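Local coordinates for PROBABLE CHAIN-FATTY-ACID-CoA LIGASE FADD13 (Mycobacterium tuberculosis, PDB 3T5B), which is probably a ligase of the ANL clan, built around a domain of the AMP-binding enzyme family, at residues A[243-248]-A[270-275]; A[274-279]-A[296-301]. One frame throughout, in Å; residues are numbered along the deposited sequence.

Interaction 1 of 2, residues A[243-248]-A[270-275]; sequences ERVCIG and PDFRYF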
loop_
_atom_site.group_PDB
_atom_site.type_symbol
_atom_site.label_atom_id
_atom_site.label_comp_id
_atom_site.label_asym_id
_atom_site.label_seq_id
_atom_site.Cartn_x
_atom_site.Cartn_y
_atom_site.Cartn_z
ATOM N N GLU A 243 2.366 22.205 0.090
ATOM C CA GLU A 243 1.324 21.563 0.883
ATOM C C GLU A 243 1.745 21.238 2.319
ATOM O O GLU A 243 1.112 20.433 3.000
ATOM C CB GLU A 243 0.823 20.305 0.175
ATOM C CG GLU A 243 -0.015 20.590 -1.062
ATOM C CD GLU A 243 -1.183 21.512 -0.777
ATOM O OE1 GLU A 243 -1.690 21.502 0.369
ATOM O OE2 GLU A 243 -1.606 22.237 -1.704
ATOM N N ARG A 244 2.822 21.870 2.766
ATOM C CA ARG A 244 3.317 21.692 4.126
ATOM C C ARG A 244 3.454 20.240 4.558
ATOM O O ARG A 244 3.098 19.883 5.687
ATOM C CB ARG A 244 2.398 22.457 5.082
ATOM C CG ARG A 244 2.516 23.963 4.904
ATOM C CD ARG A 244 1.214 24.712 5.138
ATOM N NE ARG A 244 0.714 24.588 6.502
ATOM C CZ ARG A 244 1.449 24.780 7.592
ATOM N NH1 ARG A 244 2.734 25.095 7.482
ATOM N NH2 ARG A 244 0.890 24.687 8.795
ATOM N N VAL A 245 3.985 19.417 3.656
ATOM C CA VAL A 245 4.192 17.991 3.909
ATOM C C VAL A 245 5.078 17.744 5.128
ATOM O O VAL A 245 6.164 18.314 5.252
ATOM C CB VAL A 245 4.851 17.300 2.706
ATOM C CG1 VAL A 245 5.051 15.826 3.003
ATOM C CG2 VAL A 245 4.004 17.483 1.479
ATOM N N CYS A 246 4.607 16.874 6.012
ATOM C CA CYS A 246 5.313 16.531 7.236
ATOM C C CYS A 246 6.069 15.231 7.074
ATOM O O CYS A 246 7.115 15.039 7.684
ATOM C CB CYS A 246 4.321 16.350 8.388
ATOM S SG CYS A 246 3.206 17.732 8.693
ATOM N N ILE A 247 5.527 14.337 6.251
ATOM C CA ILE A 247 6.127 13.028 6.047
ATOM C C ILE A 247 6.097 12.605 4.591
ATOM O O ILE A 247 5.117 12.836 3.892
ATOM C CB ILE A 247 5.380 11.966 6.890
ATOM C CG1 ILE A 247 5.569 12.256 8.374
ATOM C CG2 ILE A 247 5.886 10.569 6.568
ATOM C CD1 ILE A 247 4.505 11.596 9.251
ATOM N N GLY A 248 7.174 11.968 4.150
ATOM C CA GLY A 248 7.256 11.511 2.778
ATOM C C GLY A 248 7.850 10.122 2.638
ATOM O O GLY A 248 8.604 9.659 3.497
ATOM N N PRO A 270 10.162 23.753 7.156
ATOM C CA PRO A 270 10.088 23.504 8.596
ATOM C C PRO A 270 9.103 22.404 8.996
ATOM O O PRO A 270 9.287 21.759 10.030
ATOM C CB PRO A 270 9.700 24.870 9.157
ATOM C CG PRO A 270 8.909 25.485 8.038
ATOM C CD PRO A 270 9.746 25.129 6.839
ATOM N N ASP A 271 8.069 22.186 8.183
ATOM C CA ASP A 271 7.066 21.161 8.476
ATOM C C ASP A 271 7.534 19.746 8.181
ATOM O O ASP A 271 7.097 18.801 8.846
ATOM C CB ASP A 271 5.784 21.398 7.677
ATOM C CG ASP A 271 5.121 22.708 8.012
ATOM O OD1 ASP A 271 4.868 22.957 9.206
ATOM O OD2 ASP A 271 4.843 23.486 7.076
ATOM N N PHE A 272 8.402 19.582 7.182
ATOM C CA PHE A 272 8.865 18.238 6.846
ATOM C C PHE A 272 9.725 17.623 7.944
ATOM O O PHE A 272 10.756 18.172 8.321
ATOM C CB PHE A 272 9.644 18.206 5.532
ATOM C CG PHE A 272 9.697 16.834 4.924
ATOM C CD1 PHE A 272 8.594 16.326 4.238
ATOM C CD2 PHE A 272 10.812 16.017 5.107
ATOM C CE1 PHE A 272 8.601 15.014 3.740
ATOM C CE2 PHE A 272 10.830 14.711 4.617
ATOM C CZ PHE A 272 9.720 14.205 3.930
ATOM N N ARG A 273 9.310 16.461 8.432
ATOM C CA ARG A 273 10.023 15.801 9.521
ATOM C C ARG A 273 10.919 14.616 9.170
ATOM O O ARG A 273 11.993 14.463 9.753
ATOM C CB ARG A 273 9.013 15.366 10.589
ATOM C CG ARG A 273 8.938 16.281 11.795
ATOM C CD ARG A 273 7.511 16.403 12.304
ATOM N NE ARG A 273 6.847 15.105 12.410
ATOM C CZ ARG A 273 5.543 14.935 12.230
ATOM N NH1 ARG A 273 4.779 15.979 11.938
ATOM N NH2 ARG A 273 5.006 13.727 12.329
ATOM N N TYR A 274 10.488 13.777 8.236
ATOM C CA TYR A 274 11.282 12.608 7.882
ATOM C C TYR A 274 10.745 11.831 6.691
ATOM O O TYR A 274 9.567 11.937 6.336
ATOM C CB TYR A 274 11.351 11.646 9.068
ATOM C CG TYR A 274 9.993 11.123 9.489
ATOM C CD1 TYR A 274 9.177 11.854 10.343
ATOM C CD2 TYR A 274 9.525 9.892 9.026
ATOM C CE1 TYR A 274 7.930 11.374 10.734
ATOM C CE2 TYR A 274 8.277 9.402 9.410
ATOM C CZ TYR A 274 7.488 10.144 10.263
ATOM O OH TYR A 274 6.263 9.664 10.662
ATOM N N PHE A 275 11.627 11.032 6.095
ATOM C CA PHE A 275 11.269 10.199 4.962
ATOM C C PHE A 275 11.163 8.774 5.475
ATOM O O PHE A 275 11.873 8.394 6.405
ATOM C CB PHE A 275 12.357 10.226 3.876
ATOM C CG PHE A 275 12.334 11.447 2.993
ATOM C CD1 PHE A 275 13.134 12.552 3.279
ATOM C CD2 PHE A 275 11.532 11.480 1.852
ATOM C CE1 PHE A 275 13.135 13.674 2.433
ATOM C CE2 PHE A 275 11.528 12.595 1.002
ATOM C CZ PHE A 275 12.330 13.692 1.294
#

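Interaction 2 of 2, residues A[274-279]-A[296-301]; sequences YFITGG and EVVQGY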
loop_
_atom_site.group_PDB
_atom_site.type_symbol
_atom_site.label_atom_id
_atom_site.label_comp_id
_atom_site.label_asym_id
_atom_site.label_seq_id
_atom_site.Cartn_x
_atom_site.Cartn_y
_atom_site.Cartn_z
ATOM N N TYR A 274 10.488 13.777 8.236
ATOM C CA TYR A 274 11.282 12.608 7.882
ATOM C C TYR A 274 10.745 11.831 6.691
ATOM O O TYR A 274 9.567 11.937 6.336
ATOM C CB TYR A 274 11.351 11.646 9.068
ATOM C CG TYR A 274 9.993 11.123 9.489
ATOM C CD1 TYR A 274 9.177 11.854 10.343
ATOM C CD2 TYR A 274 9.525 9.892 9.026
ATOM C CE1 TYR A 274 7.930 11.374 10.734
ATOM C CE2 TYR A 274 8.277 9.402 9.410
ATOM C CZ TYR A 274 7.488 10.144 10.263
ATOM O OH TYR A 274 6.263 9.664 10.662
ATOM N N PHE A 275 11.627 11.032 6.095
ATOM C CA PHE A 275 11.269 10.199 4.962
ATOM C C PHE A 275 11.163 8.774 5.475
ATOM O O PHE A 275 11.873 8.394 6.405
ATOM C CB PHE A 275 12.357 10.226 3.876
ATOM C CG PHE A 275 12.334 11.447 2.993
ATOM C CD1 PHE A 275 13.134 12.552 3.279
ATOM C CD2 PHE A 275 11.532 11.480 1.852
ATOM C CE1 PHE A 275 13.135 13.674 2.433
ATOM C CE2 PHE A 275 11.528 12.595 1.002
ATOM C CZ PHE A 275 12.330 13.692 1.294
ATOM N N ILE A 276 10.261 7.994 4.888
ATOM C CA ILE A 276 10.132 6.592 5.257
ATOM C C ILE A 276 10.713 5.845 4.062
ATOM O O ILE A 276 10.198 5.957 2.957
ATOM C CB ILE A 276 8.676 6.167 5.443
ATOM C CG1 ILE A 276 7.986 7.082 6.457
ATOM C CG2 ILE A 276 8.637 4.717 5.911
ATOM C CD1 ILE A 276 6.524 6.728 6.732
ATOM N N THR A 277 11.789 5.099 4.285
ATOM C CA THR A 277 12.461 4.362 3.217
ATOM C C THR A 277 12.213 2.854 3.199
ATOM O O THR A 277 12.154 2.204 4.245
ATOM C CB THR A 277 13.986 4.579 3.294
ATOM O OG1 THR A 277 14.281 5.959 3.068
ATOM C CG2 THR A 277 14.707 3.734 2.264
ATOM N N GLY A 278 12.081 2.307 1.992
ATOM C CA GLY A 278 11.884 0.878 1.824
ATOM C C GLY A 278 13.035 0.355 0.977
ATOM O O GLY A 278 13.958 1.108 0.657
ATOM N N GLY A 279 13.005 -0.922 0.615
ATOM C CA GLY A 279 14.075 -1.465 -0.207
ATOM C C GLY A 279 15.461 -1.477 0.426
ATOM O O GLY A 279 15.610 -1.788 1.607
ATOM N N GLU A 296 15.156 13.617 9.242
ATOM C CA GLU A 296 15.615 12.268 9.539
ATOM C C GLU A 296 14.996 11.224 8.619
ATOM O O GLU A 296 14.094 11.523 7.834
ATOM C CB GLU A 296 15.376 11.919 11.015
ATOM C CG GLU A 296 14.044 12.341 11.588
ATOM C CD GLU A 296 13.982 12.126 13.092
ATOM O OE1 GLU A 296 14.760 12.783 13.813
ATOM O OE2 GLU A 296 13.164 11.299 13.552
ATOM N N VAL A 297 15.510 10.002 8.693
ATOM C CA VAL A 297 15.015 8.923 7.850
ATOM C C VAL A 297 14.918 7.614 8.636
ATOM O O VAL A 297 15.775 7.301 9.463
ATOM C CB VAL A 297 15.952 8.702 6.626
ATOM C CG1 VAL A 297 15.350 7.684 5.676
ATOM C CG2 VAL A 297 16.186 10.012 5.903
ATOM N N VAL A 298 13.857 6.859 8.390
ATOM C CA VAL A 298 13.685 5.576 9.046
ATOM C C VAL A 298 13.498 4.567 7.933
ATOM O O VAL A 298 12.815 4.841 6.946
ATOM C CB VAL A 298 12.473 5.580 9.987
ATOM C CG1 VAL A 298 12.761 6.500 11.172
ATOM C CG2 VAL A 298 11.224 6.030 9.241
ATOM N N GLN A 299 14.112 3.403 8.081
ATOM C CA GLN A 299 14.029 2.397 7.037
ATOM C C GLN A 299 13.451 1.067 7.475
ATOM O O GLN A 299 13.666 0.608 8.595
ATOM C CB GLN A 299 15.414 2.201 6.428
ATOM C CG GLN A 299 16.526 2.487 7.412
ATOM C CD GLN A 299 17.838 2.815 6.729
ATOM O OE1 GLN A 299 18.692 3.492 7.303
ATOM N NE2 GLN A 299 18.010 2.332 5.500
ATOM N N GLY A 300 12.715 0.440 6.568
ATOM C CA GLY A 300 12.115 -0.824 6.900
ATOM C C GLY A 300 12.199 -1.904 5.850
ATOM O O GLY A 300 12.496 -1.669 4.677
ATOM N N TYR A 301 11.937 -3.114 6.318
ATOM C CA TYR A 301 11.924 -4.305 5.496
ATOM C C TYR A 301 10.490 -4.836 5.579
ATOM O O TYR A 301 9.919 -4.942 6.666
ATOM C CB TYR A 301 12.914 -5.324 6.064
ATOM C CG TYR A 301 12.715 -6.738 5.584
ATOM C CD1 TYR A 301 12.999 -7.100 4.270
ATOM C CD2 TYR A 301 12.270 -7.724 6.461
ATOM C CE1 TYR A 301 12.853 -8.412 3.844
ATOM C CE2 TYR A 301 12.118 -9.039 6.048
ATOM C CZ TYR A 301 12.412 -9.379 4.744
ATOM O OH TYR A 301 12.292 -10.689 4.356
#

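Interaction 1 of 2, residues A[243-248]-A[270-275]
Arg244 and Asp271 meet where segments 243-248 and 270-275 come together, joined by a salt bridge of 2.7 Å from NH1 to OD2. The guanidinium and carboxylate planes stand 78° apart, and bends at chi2 and chi3 of the arginine bring NH1 round to OD2. Arg244, with its positive phi, is the C' residue of the Schellman motif that ends helix 236-242, in which the amides of Arg244 and Val245 are satisfied by Val241 O and Ile240 O.

Two backbone bonds follow. Arg273 N reaches Cys246 O at 2.7 Å, its hydrogen nearly in line; Gly248 N binds Tyr274 O at 3.2 Å. Asp271 O takes a CA-H...O contact from Cys246, and Gly248 O another from Phe275 CA. Arg273 lays one guanidinium face over Ile247 CG1, while its polar end is spent on Asp198, through a salt bridge, and on Asp193 O. That carbonyl, which receives Arg273 NH2, also makes a weak hydrogen bond with Tyr274 OH.

Phe272 has CG anti to its backbone N (chi1 -159°), which carries the ring alongside Val245: CG1 of the valine lies in plane at the ring edge, 3.7 Å from CE1. CZ of the same ring sits over the centre of the Phe275 ring. On the sheet face opposite Phe275, Ile247 runs beside Tyr274, with CG1 3.4 Å from CZ. Parallel pairing of Ile247 with Tyr274 and Gly248 with Phe275 begins the beta-alpha-beta unit formed by strand 247-250, helix 252-258 and strand 274-277.

Interaction 2 of 2, residues A[274-279]-A[296-301]
Strands 274-277 and 296-301 run parallel, their axes 4.7 Å apart at closest approach and their directions differing by 19°, with Phe275 and Thr277 supplying the alternating donors and acceptors that bind them. Phe275 N gives to Glu296 O, and Val298 N returns a bond to Phe275 O at 3.2 Å. Thr277 repeats the pattern: its N meets Val298 O at 2.9 Å with an almost straight hydrogen (177°), and its O receives Gly300 N at 3.0 Å. The same two acceptors, Phe275 O and Thr277 O, also take CA-H...O contacts from Val297 and Gln299.

Side chains alternate between the faces. On one, CG2 of Val298 lies 4.2 Å from CD2 of Tyr274 and loosely touches CG1 of Ile276, while CG of Glu296 packs against the tyrosine CB. On the other, Val297 holds CG1 anti to its backbone N (chi1 -174°), which places that methyl beside Thr277, 3.3 Å from OG1; the two side chains cross obliquely. CG1 also approaches Phe275 CB, and the phenylalanine ring continues outward to Leu255 and Met258 of helix 252-258. Thr277 OG1 is buried here without a polar partner in the model. The chemistry therefore implies that main-chain hydrogen bonds provide the directional grip, whereas the side chains add mainly apolar contact and leave one hydroxyl unsatisfied.

Strand 274-277 belongs to both contacts: interaction 1 lies along one edge of it and interaction 2 along the other, with centres about 13 Å apart, an example of two successive beta-alpha-beta units sharing a strand. Tyr274 and Phe275 take part in both. The junction is continued by a probable hydrogen bond between Gly248 O and Ile276 N, 2.7 Å apart, and by Ile247 CG2 packing against Ile276 CD1 at 3.9 Å. Strands 247-250, 274-277 and 296-302 thereby become consecutive parallel members of one mixed sheet within the AMP-binding enzyme family region. Helix 284-291 connects the second pair, and its Tyr290 meets the ring of the shared Phe275.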